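Local coordinates for protein CD180 antigen (Mus musculus, PDB 3T6Q) that may cooperate with MD-1 and TLR4 in the innate immune response of B-cells to bacterial lipopolysaccharide, leading to NF-kappa-B activation, at residues K129-L134 with E153-L158; K304-S309 with S322-L327; L38-N43 with L62-C67. All blocks are in the same frame, centred on the assembly; numbering follows the deposited sequence.

How the contacts relate
The three contacts sample one leucine-rich-repeat horseshoe at successive points along the chain, in the order contact 3, contact 1, contact 2. Contacts 3 and 1 each join the short parallel strands of two successive repeats, 37-39 with 61-63 and 133-135 with 157-159; contact 2 packs strand 305-307 against the descending part of the coil that leads to strand 329-331. Centre to centre, contact 1 lies about 22 Å from contact 3 and about 35 Å from contact 2, while contacts 2 and 3 are about 46 Å apart, on opposite sides of the chain's centre. None touches another. The contacts are local examples of the repeat architecture that forms the curve, and of these three sites contact 3 alone meets another protein.

Contact 1. Residues K129-L134 with E153-L158; sequences KTLESL and EKLKVL
The peptide group of E132 carries a methyl of L155 on one face and two backbone N-H groups of the next coil at its oxygen edge. L155 CD1 lies over that face, 3.9 Å from E132 C, placed there by a CG anti to the backbone N (chi1 -165°). At the edge, K156 N approaches in the carbonyl plane on a lone pair of E132 O, 2.8 Å away, while V157 N meets the same oxygen at 3.0 Å, nearly in line with the C=O bond. This double grip ties together two consecutive leucine-rich repeats, LRR 5 and LRR 6, whose chains run almost parallel (5° apart).

Further along, the parallel strands take over. L134 N donates to V157 O over 2.9 Å, tilted 26° from the carbonyl plane, and the pairs S133-V157 and L134-L158 stay in step. The leucines L134 and L158 lie side by side in the buried interior, as expected for the LxxLxL pattern of these repeats, with L110 and L184 of the flanking strands extending the row on both sides. On the face of the sheet that carries S133 and V157, S133 OG rests 3.8 Å from V157 CB, its polar need met by H109 of the preceding repeat; E132 OE1 likewise reaches back, to K108, in a salt bridge.

At the L131-K154 end the link is looser. L131 O does not bond to L155 N, whose angle is poor; instead a water donates to L131 O at 2.6 Å and accepts, weakly, from K154 N at 3.4 Å.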
ATOM      1  N   LYS A 129     -27.343   3.182  -3.453  1.00 33.85           N
ATOM      2  CA  LYS A 129     -28.262   2.066  -3.235  1.00 40.58           C
ATOM      3  C   LYS A 129     -28.392   1.098  -4.418  1.00 34.53           C
ATOM      4  O   LYS A 129     -28.960   0.031  -4.259  1.00 41.91           O
ATOM      5  CB  LYS A 129     -29.647   2.594  -2.817  1.00 44.35           C
ATOM      6  CG  LYS A 129     -29.870   2.693  -1.321  1.00 44.41           C
ATOM      7  CD  LYS A 129     -29.248   3.935  -0.726  1.00 57.83           C
ATOM      8  CE  LYS A 129     -29.628   4.058   0.738  1.00 62.17           C
ATOM      9  NZ  LYS A 129     -31.074   4.376   0.880  1.00 67.33           N
ATOM     10  N   THR A 130     -27.891   1.488  -5.591  1.00 32.67           N
ATOM     11  CA  THR A 130     -27.946   0.648  -6.798  1.00 32.60           C
ATOM     12  C   THR A 130     -26.550   0.214  -7.313  1.00 26.94           C
ATOM     13  O   THR A 130     -26.388  -0.090  -8.483  1.00 24.23           O
ATOM     14  CB  THR A 130     -28.787   1.302  -7.945  1.00 36.61           C
ATOM     15  OG1 THR A 130     -28.047   2.322  -8.629  1.00 43.14           O
ATOM     16  CG2 THR A 130     -30.101   1.869  -7.423  1.00 38.25           C
ATOM     17  N   LEU A 131     -25.555   0.177  -6.429  1.00 24.25           N
ATOM     18  CA  LEU A 131     -24.167  -0.118  -6.843  1.00 26.71           C
ATOM     19  C   LEU A 131     -24.103  -1.535  -7.451  1.00 21.35           C
ATOM     20  O   LEU A 131     -24.548  -2.483  -6.805  1.00 22.18           O
ATOM     21  CB  LEU A 131     -23.261  -0.103  -5.610  1.00 26.31           C
ATOM     22  CG  LEU A 131     -21.847   0.499  -5.622  1.00 32.68           C
ATOM     23  CD1 LEU A 131     -20.849  -0.440  -4.965  1.00 33.76           C
ATOM     24  CD2 LEU A 131     -21.357   1.005  -6.952  1.00 28.18           C
ATOM     25  N   GLU A 132     -23.488  -1.657  -8.627  1.00 24.66           N
ATOM     26  CA  GLU A 132     -23.306  -2.935  -9.329  1.00 26.14           C
ATOM     27  C   GLU A 132     -21.879  -3.518  -9.282  1.00 24.58           C
ATOM     28  O   GLU A 132     -21.736  -4.723  -9.198  1.00 22.95           O
ATOM     29  CB  GLU A 132     -23.680  -2.787 -10.787  1.00 24.58           C
ATOM     30  CG  GLU A 132     -25.135  -2.434 -10.949  1.00 40.56           C
ATOM     31  CD  GLU A 132     -25.581  -2.484 -12.394  1.00 50.19           C
ATOM     32  OE1 GLU A 132     -26.752  -2.129 -12.648  1.00 57.79           O
ATOM     33  OE2 GLU A 132     -24.771  -2.874 -13.268  1.00 54.71           O
ATOM     34  N   SER A 133     -20.858  -2.664  -9.333  1.00 23.55           N
ATOM     35  CA  SER A 133     -19.442  -3.103  -9.378  1.00 21.93           C
ATOM     36  C   SER A 133     -18.639  -2.295  -8.380  1.00 23.67           C
ATOM     37  O   SER A 133     -18.731  -1.071  -8.375  1.00 22.28           O
ATOM     38  CB  SER A 133     -18.844  -2.841 -10.758  1.00 22.74           C
ATOM     39  OG  SER A 133     -19.502  -3.602 -11.733  1.00 38.77           O
ATOM     40  N   LEU A 134     -17.804  -2.964  -7.584  1.00 21.37           N
ATOM     41  CA  LEU A 134     -16.892  -2.261  -6.717  1.00 23.98           C
ATOM     42  C   LEU A 134     -15.489  -2.871  -6.887  1.00 23.00           C
ATOM     43  O   LEU A 134     -15.297  -4.048  -6.540  1.00 21.28           O
ATOM     44  CB  LEU A 134     -17.347  -2.460  -5.269  1.00 23.78           C
ATOM     45  CG  LEU A 134     -17.134  -1.345  -4.238  1.00 29.68           C
ATOM     46  CD1 LEU A 134     -17.012  -1.867  -2.816  1.00 30.05           C
ATOM     47  CD2 LEU A 134     -16.116  -0.257  -4.555  1.00 29.98           C
ATOM     48  N   GLU A 153     -27.892  -5.469  -2.850  1.00 41.54           N
ATOM     49  CA  GLU A 153     -28.934  -6.081  -3.677  1.00 37.29           C
ATOM     50  C   GLU A 153     -28.677  -6.053  -5.167  1.00 32.35           C
ATOM     51  O   GLU A 153     -29.040  -6.991  -5.878  1.00 35.58           O
ATOM     52  CB  GLU A 153     -30.301  -5.441  -3.371  1.00 47.53           C
ATOM     53  CG  GLU A 153     -30.452  -5.026  -1.908  1.00 57.94           C
ATOM     54  CD  GLU A 153     -31.846  -4.520  -1.566  1.00 82.88           C
ATOM     55  OE1 GLU A 153     -32.502  -3.876  -2.423  1.00 83.13           O
ATOM     56  OE2 GLU A 153     -32.292  -4.763  -0.423  1.00 90.03           O
ATOM     57  N   LYS A 154     -28.079  -4.974  -5.677  1.00 30.53           N
ATOM     58  CA  LYS A 154     -27.765  -4.896  -7.102  1.00 28.02           C
ATOM     59  C   LYS A 154     -26.263  -5.214  -7.373  1.00 24.21           C
ATOM     60  O   LYS A 154     -25.819  -5.173  -8.504  1.00 21.63           O
ATOM     61  CB  LYS A 154     -28.153  -3.515  -7.653  1.00 35.26           C
ATOM     62  CG  LYS A 154     -29.654  -3.192  -7.442  1.00 40.48           C
ATOM     63  CD  LYS A 154     -30.419  -3.400  -8.727  1.00 46.82           C
ATOM     64  CE  LYS A 154     -31.505  -4.453  -8.588  1.00 61.27           C
ATOM     65  NZ  LYS A 154     -32.757  -3.926  -7.986  1.00 48.46           N
ATOM     66  N   LEU A 155     -25.524  -5.561  -6.330  1.00 25.63           N
ATOM     67  CA  LEU A 155     -24.056  -5.857  -6.483  1.00 25.32           C
ATOM     68  C   LEU A 155     -23.828  -7.125  -7.313  1.00 25.81           C
ATOM     69  O   LEU A 155     -24.328  -8.195  -6.948  1.00 23.63           O
ATOM     70  CB  LEU A 155     -23.408  -5.969  -5.101  1.00 25.49           C
ATOM     71  CG  LEU A 155     -21.883  -5.921  -5.015  1.00 27.34           C
ATOM     72  CD1 LEU A 155     -21.318  -4.586  -5.539  1.00 26.39           C
ATOM     73  CD2 LEU A 155     -21.465  -6.206  -3.584  1.00 26.14           C
ATOM     74  N   LYS A 156     -23.116  -6.990  -8.436  1.00 25.06           N
ATOM     75  CA  LYS A 156     -22.766  -8.136  -9.300  1.00 26.58           C
ATOM     76  C   LYS A 156     -21.242  -8.424  -9.391  1.00 30.24           C
ATOM     77  O   LYS A 156     -20.858  -9.571  -9.704  1.00 27.52           O
ATOM     78  CB  LYS A 156     -23.297  -7.948 -10.705  1.00 25.92           C
ATOM     79  CG  LYS A 156     -24.807  -7.759 -10.822  1.00 30.19           C
ATOM     80  CD  LYS A 156     -25.580  -8.893 -10.130  1.00 27.72           C
ATOM     81  CE  LYS A 156     -27.097  -8.618 -10.168  1.00 32.91           C
ATOM     82  NZ  LYS A 156     -27.823  -9.630  -9.344  1.00 35.38           N
ATOM     83  N   VAL A 157     -20.398  -7.401  -9.146  1.00 22.13           N
ATOM     84  CA  VAL A 157     -18.891  -7.564  -9.163  1.00 20.02           C
ATOM     85  C   VAL A 157     -18.262  -6.998  -7.902  1.00 21.55           C
ATOM     86  O   VAL A 157     -18.438  -5.813  -7.571  1.00 20.34           O
ATOM     87  CB  VAL A 157     -18.264  -6.919 -10.413  1.00 21.41           C
ATOM     88  CG1 VAL A 157     -16.739  -7.000 -10.389  1.00 23.68           C
ATOM     89  CG2 VAL A 157     -18.776  -7.639 -11.670  1.00 24.43           C
ATOM     90  N   LEU A 158     -17.557  -7.839  -7.161  1.00 19.84           N
ATOM     91  CA  LEU A 158     -16.817  -7.376  -6.031  1.00 21.79           C
ATOM     92  C   LEU A 158     -15.382  -7.859  -6.275  1.00 21.04           C
ATOM     93  O   LEU A 158     -15.128  -9.054  -6.238  1.00 19.79           O
ATOM     94  CB  LEU A 158     -17.330  -8.025  -4.758  1.00 23.42           C
ATOM     95  CG  LEU A 158     -17.543  -7.257  -3.459  1.00 34.04           C
ATOM     96  CD1 LEU A 158     -17.527  -8.153  -2.214  1.00 30.25           C
ATOM     97  CD2 LEU A 158     -16.733  -5.963  -3.267  1.00 25.89           C
TER
HETATM   98  O   HOH W   1     -25.683  -2.811  -4.509  1.00 35.77           O

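Contact 2. Residues K304-S309 with S322-L327; sequences KKLVLS and SNFPSL
K304 lies alongside S326, its NZ gripped by T302 O and Q281 OE1 and, more weakly, by a water 3.4 Å from NZ. That water donates to S326 OG over 2.9 Å, and the same hydroxyl is bonded to S301 O. Bends at chi2 and chi4 fold the lysine chain back, so that its aliphatic part runs beside the turn, K304 CD coming within 3.8 Å of S326 O.

Beneath this polar rim the contact is apolar, and no direct hydrogen bond crosses it. L306, with CG anti to the backbone N (chi1 180°), sends CD2 over one face of the F324 ring, 3.6 Å from the centroid and 14° off the normal: a CH-pi contact. N323 CB covers the centre of the opposite face, so the buried ring is clamped between the two. L327 CD2 packs against L306 CB at 3.8 Å and also presses against K304 O at 3.4 Å. Thus F324, pointing toward the strand, and L327, whose CD2 reaches it, the two ends of a type I turn closed by L327 N to F324 O, meet the same side chain, L306. F324 also touches L300 of the previous repeat, an arrangement typical of the hydrophobic core of a leucine-rich-repeat coil.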
ATOM      1  N   LYS A 304     -18.209 -31.394 -21.347  1.00 15.65           N
ATOM      2  CA  LYS A 304     -18.546 -30.870 -22.672  1.00 17.39           C
ATOM      3  C   LYS A 304     -17.384 -30.102 -23.356  1.00 18.40           C
ATOM      4  O   LYS A 304     -17.222 -30.159 -24.588  1.00 16.32           O
ATOM      5  CB  LYS A 304     -19.792 -29.979 -22.578  1.00 17.89           C
ATOM      6  CG  LYS A 304     -20.982 -30.658 -21.863  1.00 18.00           C
ATOM      7  CD  LYS A 304     -21.413 -31.971 -22.532  1.00 21.75           C
ATOM      8  CE  LYS A 304     -22.807 -32.407 -21.996  1.00 22.40           C
ATOM      9  NZ  LYS A 304     -22.676 -32.592 -20.519  1.00 24.47           N
ATOM     10  N   LYS A 305     -16.603 -29.377 -22.568  1.00 14.65           N
ATOM     11  CA  LYS A 305     -15.547 -28.508 -23.150  1.00 16.92           C
ATOM     12  C   LYS A 305     -14.239 -28.778 -22.438  1.00 15.54           C
ATOM     13  O   LYS A 305     -14.205 -28.810 -21.204  1.00 15.91           O
ATOM     14  CB  LYS A 305     -15.897 -27.009 -23.055  1.00 18.14           C
ATOM     15  CG  LYS A 305     -17.281 -26.694 -23.645  1.00 22.91           C
ATOM     16  CD  LYS A 305     -17.538 -25.183 -23.786  1.00 27.22           C
ATOM     17  CE  LYS A 305     -18.967 -24.884 -24.192  1.00 27.85           C
ATOM     18  NZ  LYS A 305     -19.044 -23.505 -24.757  1.00 33.04           N
ATOM     19  N   LEU A 306     -13.173 -28.947 -23.216  1.00 13.78           N
ATOM     20  CA  LEU A 306     -11.868 -29.245 -22.671  1.00 15.64           C
ATOM     21  C   LEU A 306     -10.801 -28.371 -23.357  1.00 14.66           C
ATOM     22  O   LEU A 306     -10.763 -28.267 -24.589  1.00 14.87           O
ATOM     23  CB  LEU A 306     -11.524 -30.743 -22.863  1.00 14.56           C
ATOM     24  CG  LEU A 306     -10.168 -31.252 -22.347  1.00 15.20           C
ATOM     25  CD1 LEU A 306     -10.004 -31.075 -20.822  1.00 16.88           C
ATOM     26  CD2 LEU A 306      -9.938 -32.718 -22.767  1.00 14.83           C
ATOM     27  N   VAL A 307      -9.943 -27.751 -22.551  1.00 13.95           N
ATOM     28  CA  VAL A 307      -8.885 -26.958 -23.114  1.00 14.46           C
ATOM     29  C   VAL A 307      -7.557 -27.595 -22.705  1.00 13.61           C
ATOM     30  O   VAL A 307      -7.262 -27.697 -21.501  1.00 15.08           O
ATOM     31  CB  VAL A 307      -8.924 -25.514 -22.604  1.00 14.81           C
ATOM     32  CG1 VAL A 307      -7.732 -24.707 -23.201  1.00 14.67           C
ATOM     33  CG2 VAL A 307     -10.258 -24.827 -22.969  1.00 15.42           C
ATOM     34  N   LEU A 308      -6.764 -28.015 -23.683  1.00 13.74           N
ATOM     35  CA  LEU A 308      -5.420 -28.647 -23.405  1.00 13.70           C
ATOM     36  C   LEU A 308      -4.316 -27.865 -24.119  1.00 14.29           C
ATOM     37  O   LEU A 308      -3.252 -28.394 -24.448  1.00 14.36           O
ATOM     38  CB  LEU A 308      -5.413 -30.078 -23.938  1.00 14.60           C
ATOM     39  CG  LEU A 308      -6.440 -31.064 -23.310  1.00 17.47           C
ATOM     40  CD1 LEU A 308      -6.411 -32.429 -23.998  1.00 20.06           C
ATOM     41  CD2 LEU A 308      -6.197 -31.200 -21.833  1.00 17.62           C
ATOM     42  N   SER A 309      -4.614 -26.609 -24.396  1.00 15.39           N
ATOM     43  CA  SER A 309      -3.655 -25.714 -25.078  1.00 14.10           C
ATOM     44  C   SER A 309      -2.366 -25.538 -24.292  1.00 14.73           C
ATOM     45  O   SER A 309      -2.358 -25.634 -23.044  1.00 14.97           O
ATOM     46  CB  SER A 309      -4.335 -24.365 -25.259  1.00 15.01           C
ATOM     47  OG  SER A 309      -5.484 -24.539 -26.082  1.00 17.52           O
ATOM     48  N   SER A 322     -10.814 -41.339 -25.798  1.00 21.43           N
ATOM     49  CA  SER A 322     -11.760 -42.304 -25.207  1.00 22.08           C
ATOM     50  C   SER A 322     -12.198 -41.832 -23.801  1.00 20.54           C
ATOM     51  O   SER A 322     -13.248 -42.204 -23.342  1.00 21.54           O
ATOM     52  CB  SER A 322     -11.122 -43.709 -25.122  1.00 21.59           C
ATOM     53  OG  SER A 322      -9.930 -43.644 -24.309  1.00 24.93           O
ATOM     54  N   ASN A 323     -11.395 -41.006 -23.134  1.00 19.05           N
ATOM     55  CA  ASN A 323     -11.762 -40.411 -21.845  1.00 22.14           C
ATOM     56  C   ASN A 323     -12.944 -39.433 -21.899  1.00 22.32           C
ATOM     57  O   ASN A 323     -13.548 -39.151 -20.878  1.00 23.72           O
ATOM     58  CB  ASN A 323     -10.592 -39.640 -21.273  1.00 20.40           C
ATOM     59  CG  ASN A 323      -9.456 -40.540 -20.867  1.00 21.08           C
ATOM     60  OD1 ASN A 323      -9.668 -41.662 -20.385  1.00 21.16           O
ATOM     61  ND2 ASN A 323      -8.223 -40.051 -21.050  1.00 21.29           N
ATOM     62  N   PHE A 324     -13.232 -38.860 -23.070  1.00 20.35           N
ATOM     63  CA  PHE A 324     -14.162 -37.711 -23.112  1.00 20.38           C
ATOM     64  C   PHE A 324     -15.281 -37.904 -24.136  1.00 20.33           C
ATOM     65  O   PHE A 324     -15.419 -37.062 -25.045  1.00 22.35           O
ATOM     66  CB  PHE A 324     -13.396 -36.418 -23.456  1.00 20.11           C
ATOM     67  CG  PHE A 324     -12.046 -36.317 -22.799  1.00 20.75           C
ATOM     68  CD1 PHE A 324     -11.947 -36.093 -21.439  1.00 22.20           C
ATOM     69  CD2 PHE A 324     -10.886 -36.428 -23.561  1.00 21.45           C
ATOM     70  CE1 PHE A 324     -10.715 -35.981 -20.819  1.00 20.16           C
ATOM     71  CE2 PHE A 324      -9.650 -36.303 -22.953  1.00 20.53           C
ATOM     72  CZ  PHE A 324      -9.568 -36.098 -21.586  1.00 21.57           C
ATOM     73  N   PRO A 325     -16.094 -38.969 -23.995  1.00 21.01           N
ATOM     74  CA  PRO A 325     -17.075 -39.225 -25.064  1.00 24.84           C
ATOM     75  C   PRO A 325     -18.166 -38.145 -25.245  1.00 24.62           C
ATOM     76  O   PRO A 325     -18.781 -38.086 -26.340  1.00 23.63           O
ATOM     77  CB  PRO A 325     -17.714 -40.557 -24.651  1.00 26.46           C
ATOM     78  CG  PRO A 325     -17.517 -40.628 -23.159  1.00 25.70           C
ATOM     79  CD  PRO A 325     -16.182 -39.977 -22.922  1.00 23.77           C
ATOM     80  N   SER A 326     -18.398 -37.286 -24.237  1.00 21.16           N
ATOM     81  CA  SER A 326     -19.442 -36.244 -24.387  1.00 22.09           C
ATOM     82  C   SER A 326     -18.928 -34.922 -24.991  1.00 22.05           C
ATOM     83  O   SER A 326     -19.723 -34.001 -25.234  1.00 20.64           O
ATOM     84  CB  SER A 326     -20.139 -35.945 -23.036  1.00 23.52           C
ATOM     85  OG  SER A 326     -20.672 -37.143 -22.523  1.00 24.12           O
ATOM     86  N   LEU A 327     -17.620 -34.800 -25.237  1.00 20.11           N
ATOM     87  CA  LEU A 327     -17.077 -33.480 -25.654  1.00 20.06           C
ATOM     88  C   LEU A 327     -17.746 -32.848 -26.860  1.00 20.00           C
ATOM     89  O   LEU A 327     -17.944 -33.517 -27.890  1.00 22.05           O
ATOM     90  CB  LEU A 327     -15.593 -33.544 -26.002  1.00 21.37           C
ATOM     91  CG  LEU A 327     -14.497 -33.353 -24.983  1.00 23.93           C
ATOM     92  CD1 LEU A 327     -13.194 -32.978 -25.717  1.00 20.89           C
ATOM     93  CD2 LEU A 327     -14.840 -32.404 -23.841  1.00 20.52           C
TER
HETATM   94  O   HOH W   2     -23.107 -35.789 -21.645  1.00 46.65           O

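Contact 3. Residues L38-N43 with L62-C67; sequences LEFSFN and LDLTRC
R66 crosses the F42 ring obliquely, touching it with CB, CG and CD. Its CB is 4.1 Å from F42 CE2, CG keeps a similar distance from F42 CD2, and CD comes closest, 3.8 Å from F42 CE2. The chain starts with CG anti to the backbone N (chi1 -170°) and bends at chi3; the guanidinium and ring planes are 30° apart. Beyond CD the chain leaves the pair: NE donates to the backbone of another protein chain of the assembly, probably MD-1, NH1 is also hydrogen-bonded outside the two segments, and R66 packs on an apolar side chain of that partner. A basic side chain of the partner makes a cation-pi contact with F42.

Behind these two, the loops after the strands are stitched by F42 N to T65 O at 3.0 Å, and by a longer bond from N43 N to C67 SG, 3.6 Å. C67 occupies the place that an asparagine takes in the LxLxxN pattern of leucine-rich repeats, as N43 does one coil earlier. N91, from the following coil, bonds to both L64 O and C67 N, a rung of the asparagine ladder.

D63 shapes the strand end. Its OD1 takes T65 N, 33° out of the carboxylate plane on the anti side, forming an Asx turn, and T65 OG1 on the syn side; outside the two segments, OD2 forms a salt bridge to a basic side chain of the partner protein. Such sharing probably stabilises the carboxylate as an anion.

Along the strands and just past their ends, D63 N donates to L38 O over 3.0 Å and F40 N to D63 O over 2.8 Å. L38 and L62 point together into the core, where L86 follows. Strand 37-39 thus lies between 16-18 and 61-63, and strand 61-63 between 37-39 and 85-87, all parallel.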
ATOM      1  N   LEU A  38     -15.991  12.325 -19.313  1.00 29.04           N
ATOM      2  CA  LEU A  38     -14.777  13.090 -19.067  1.00 24.32           C
ATOM      3  C   LEU A  38     -13.620  12.154 -18.631  1.00 25.08           C
ATOM      4  O   LEU A  38     -13.686  11.510 -17.578  1.00 23.77           O
ATOM      5  CB  LEU A  38     -15.027  14.163 -17.989  1.00 26.29           C
ATOM      6  CG  LEU A  38     -13.851  15.170 -17.884  1.00 25.13           C
ATOM      7  CD1 LEU A  38     -13.532  15.802 -19.231  1.00 29.21           C
ATOM      8  CD2 LEU A  38     -14.063  16.232 -16.818  1.00 26.93           C
ATOM      9  N   GLU A  39     -12.586  12.100 -19.458  1.00 24.33           N
ATOM     10  CA  GLU A  39     -11.379  11.285 -19.188  1.00 27.76           C
ATOM     11  C   GLU A  39     -10.369  12.279 -18.701  1.00 25.72           C
ATOM     12  O   GLU A  39      -9.804  13.059 -19.483  1.00 30.26           O
ATOM     13  CB  GLU A  39     -10.929  10.639 -20.509  1.00 30.04           C
ATOM     14  CG  GLU A  39     -12.121  10.001 -21.222  1.00 38.43           C
ATOM     15  CD  GLU A  39     -11.774   9.335 -22.538  1.00 47.79           C
ATOM     16  OE1 GLU A  39     -10.647   9.511 -23.032  1.00 53.61           O
ATOM     17  OE2 GLU A  39     -12.645   8.630 -23.084  1.00 53.63           O
ATOM     18  N   PHE A  40     -10.156  12.294 -17.397  1.00 25.23           N
ATOM     19  CA  PHE A  40      -9.329  13.323 -16.805  1.00 25.52           C
ATOM     20  C   PHE A  40      -8.064  12.739 -16.137  1.00 24.62           C
ATOM     21  O   PHE A  40      -7.475  13.386 -15.267  1.00 25.45           O
ATOM     22  CB  PHE A  40     -10.196  14.101 -15.782  1.00 24.87           C
ATOM     23  CG  PHE A  40      -9.796  15.562 -15.607  1.00 27.28           C
ATOM     24  CD1 PHE A  40      -9.113  15.985 -14.474  1.00 25.23           C
ATOM     25  CD2 PHE A  40     -10.123  16.498 -16.571  1.00 30.02           C
ATOM     26  CE1 PHE A  40      -8.740  17.328 -14.317  1.00 30.84           C
ATOM     27  CE2 PHE A  40      -9.766  17.840 -16.431  1.00 33.09           C
ATOM     28  CZ  PHE A  40      -9.071  18.255 -15.295  1.00 30.33           C
ATOM     29  N   SER A  41      -7.666  11.527 -16.527  0.50 23.41           N
ATOM     30  CA  SER A  41      -6.541  10.862 -15.858  0.50 24.07           C
ATOM     31  C   SER A  41      -5.237  11.624 -16.014  0.50 24.03           C
ATOM     32  O   SER A  41      -5.030  12.332 -16.998  0.50 25.64           O
ATOM     33  CB  SER A  41      -6.345   9.435 -16.341  0.50 23.21           C
ATOM     34  OG  SER A  41      -6.135   9.388 -17.737  0.50 24.79           O
ATOM     35  N   PHE A  42      -4.368  11.445 -15.029  1.00 24.75           N
ATOM     36  CA  PHE A  42      -2.999  11.969 -15.058  1.00 28.12           C
ATOM     37  C   PHE A  42      -2.952  13.496 -15.041  1.00 28.37           C
ATOM     38  O   PHE A  42      -2.083  14.101 -15.672  1.00 28.90           O
ATOM     39  CB  PHE A  42      -2.185  11.403 -16.229  1.00 25.09           C
ATOM     40  CG  PHE A  42      -2.004   9.887 -16.179  1.00 26.13           C
ATOM     41  CD1 PHE A  42      -2.783   9.060 -16.966  1.00 25.04           C
ATOM     42  CD2 PHE A  42      -1.037   9.308 -15.352  1.00 27.25           C
ATOM     43  CE1 PHE A  42      -2.621   7.675 -16.943  1.00 28.64           C
ATOM     44  CE2 PHE A  42      -0.852   7.922 -15.338  1.00 25.82           C
ATOM     45  CZ  PHE A  42      -1.659   7.107 -16.109  1.00 25.38           C
ATOM     46  N   ASN A  43      -3.880  14.110 -14.317  1.00 24.08           N
ATOM     47  CA  ASN A  43      -3.786  15.541 -14.069  1.00 25.74           C
ATOM     48  C   ASN A  43      -3.381  15.752 -12.625  1.00 25.49           C
ATOM     49  O   ASN A  43      -2.763  14.840 -12.015  1.00 23.78           O
ATOM     50  CB  ASN A  43      -5.084  16.255 -14.486  1.00 25.56           C
ATOM     51  CG  ASN A  43      -5.245  16.295 -15.990  1.00 26.67           C
ATOM     52  OD1 ASN A  43      -6.178  15.690 -16.564  1.00 31.29           O
ATOM     53  ND2 ASN A  43      -4.309  16.950 -16.661  1.00 23.15           N
ATOM     54  N   LEU A  62     -16.785   9.549 -15.260  1.00 21.77           N
ATOM     55  CA  LEU A  62     -15.716  10.465 -14.858  1.00 20.08           C
ATOM     56  C   LEU A  62     -14.483   9.647 -14.416  1.00 21.74           C
ATOM     57  O   LEU A  62     -14.550   8.897 -13.471  1.00 19.94           O
ATOM     58  CB  LEU A  62     -16.216  11.343 -13.684  1.00 21.30           C
ATOM     59  CG  LEU A  62     -15.211  12.314 -13.016  1.00 19.68           C
ATOM     60  CD1 LEU A  62     -14.674  13.257 -14.055  1.00 22.53           C
ATOM     61  CD2 LEU A  62     -15.872  13.027 -11.847  1.00 20.05           C
ATOM     62  N   ASP A  63     -13.371   9.819 -15.106  1.00 21.06           N
ATOM     63  CA  ASP A  63     -12.151   9.090 -14.776  1.00 19.70           C
ATOM     64  C   ASP A  63     -11.076  10.064 -14.222  1.00 19.41           C
ATOM     65  O   ASP A  63     -10.525  10.908 -14.956  1.00 23.51           O
ATOM     66  CB  ASP A  63     -11.663   8.401 -16.048  1.00 22.31           C
ATOM     67  CG  ASP A  63     -10.435   7.464 -15.829  1.00 25.17           C
ATOM     68  OD1 ASP A  63      -9.897   7.351 -14.703  1.00 25.43           O
ATOM     69  OD2 ASP A  63     -10.027   6.845 -16.831  1.00 28.95           O
ATOM     70  N   LEU A  64     -10.787   9.898 -12.939  1.00 19.47           N
ATOM     71  CA  LEU A  64      -9.783  10.668 -12.203  1.00 20.50           C
ATOM     72  C   LEU A  64      -8.530   9.776 -11.824  1.00 21.22           C
ATOM     73  O   LEU A  64      -7.848  10.026 -10.836  1.00 18.38           O
ATOM     74  CB  LEU A  64     -10.454  11.228 -10.954  1.00 19.80           C
ATOM     75  CG  LEU A  64     -11.650  12.179 -11.232  1.00 18.03           C
ATOM     76  CD1 LEU A  64     -12.462  12.383  -9.962  1.00 19.88           C
ATOM     77  CD2 LEU A  64     -11.198  13.490 -11.827  1.00 23.20           C
ATOM     78  N   THR A  65      -8.263   8.757 -12.630  1.00 19.20           N
ATOM     79  CA  THR A  65      -7.103   7.864 -12.443  1.00 20.43           C
ATOM     80  C   THR A  65      -5.813   8.655 -12.266  1.00 18.64           C
ATOM     81  O   THR A  65      -5.507   9.534 -13.074  1.00 22.16           O
ATOM     82  CB  THR A  65      -6.926   6.938 -13.661  1.00 18.96           C
ATOM     83  OG1 THR A  65      -8.001   6.008 -13.697  1.00 19.13           O
ATOM     84  CG2 THR A  65      -5.562   6.170 -13.610  1.00 18.64           C
ATOM     85  N   ARG A  66      -5.090   8.368 -11.186  1.00 20.00           N
ATOM     86  CA  ARG A  66      -3.777   8.945 -10.943  1.00 22.13           C
ATOM     87  C   ARG A  66      -3.747  10.493 -11.155  1.00 24.56           C
ATOM     88  O   ARG A  66      -2.963  11.020 -11.978  1.00 23.86           O
ATOM     89  CB  ARG A  66      -2.662   8.227 -11.724  1.00 22.43           C
ATOM     90  CG  ARG A  66      -1.256   8.679 -11.258  1.00 26.41           C
ATOM     91  CD  ARG A  66      -0.088   7.767 -11.574  1.00 30.91           C
ATOM     92  NE  ARG A  66      -0.172   6.533 -10.804  1.00 37.70           N
ATOM     93  CZ  ARG A  66       0.441   6.301  -9.652  1.00 30.43           C
ATOM     94  NH1 ARG A  66       0.256   5.153  -9.065  1.00 29.32           N
ATOM     95  NH2 ARG A  66       1.205   7.222  -9.078  1.00 37.98           N
ATOM     96  N   CYS A  67      -4.612  11.188 -10.418  1.00 22.24           N
ATOM     97  CA  CYS A  67      -4.683  12.664 -10.461  1.00 23.23           C
ATOM     98  C   CYS A  67      -4.042  13.318  -9.237  1.00 23.29           C
ATOM     99  O   CYS A  67      -4.281  14.494  -8.967  1.00 21.82           O
ATOM    100  CB  CYS A  67      -6.152  13.138 -10.591  1.00 21.06           C
ATOM    101  SG  CYS A  67      -6.635  13.044 -12.324  1.00 23.12           S
TER
HETATM  102  O   HOH W   3      -8.747   9.439 -18.673  1.00 31.68           O
HETATM  103  O   HOH W   4      -0.912  12.820 -12.408  1.00 33.11           O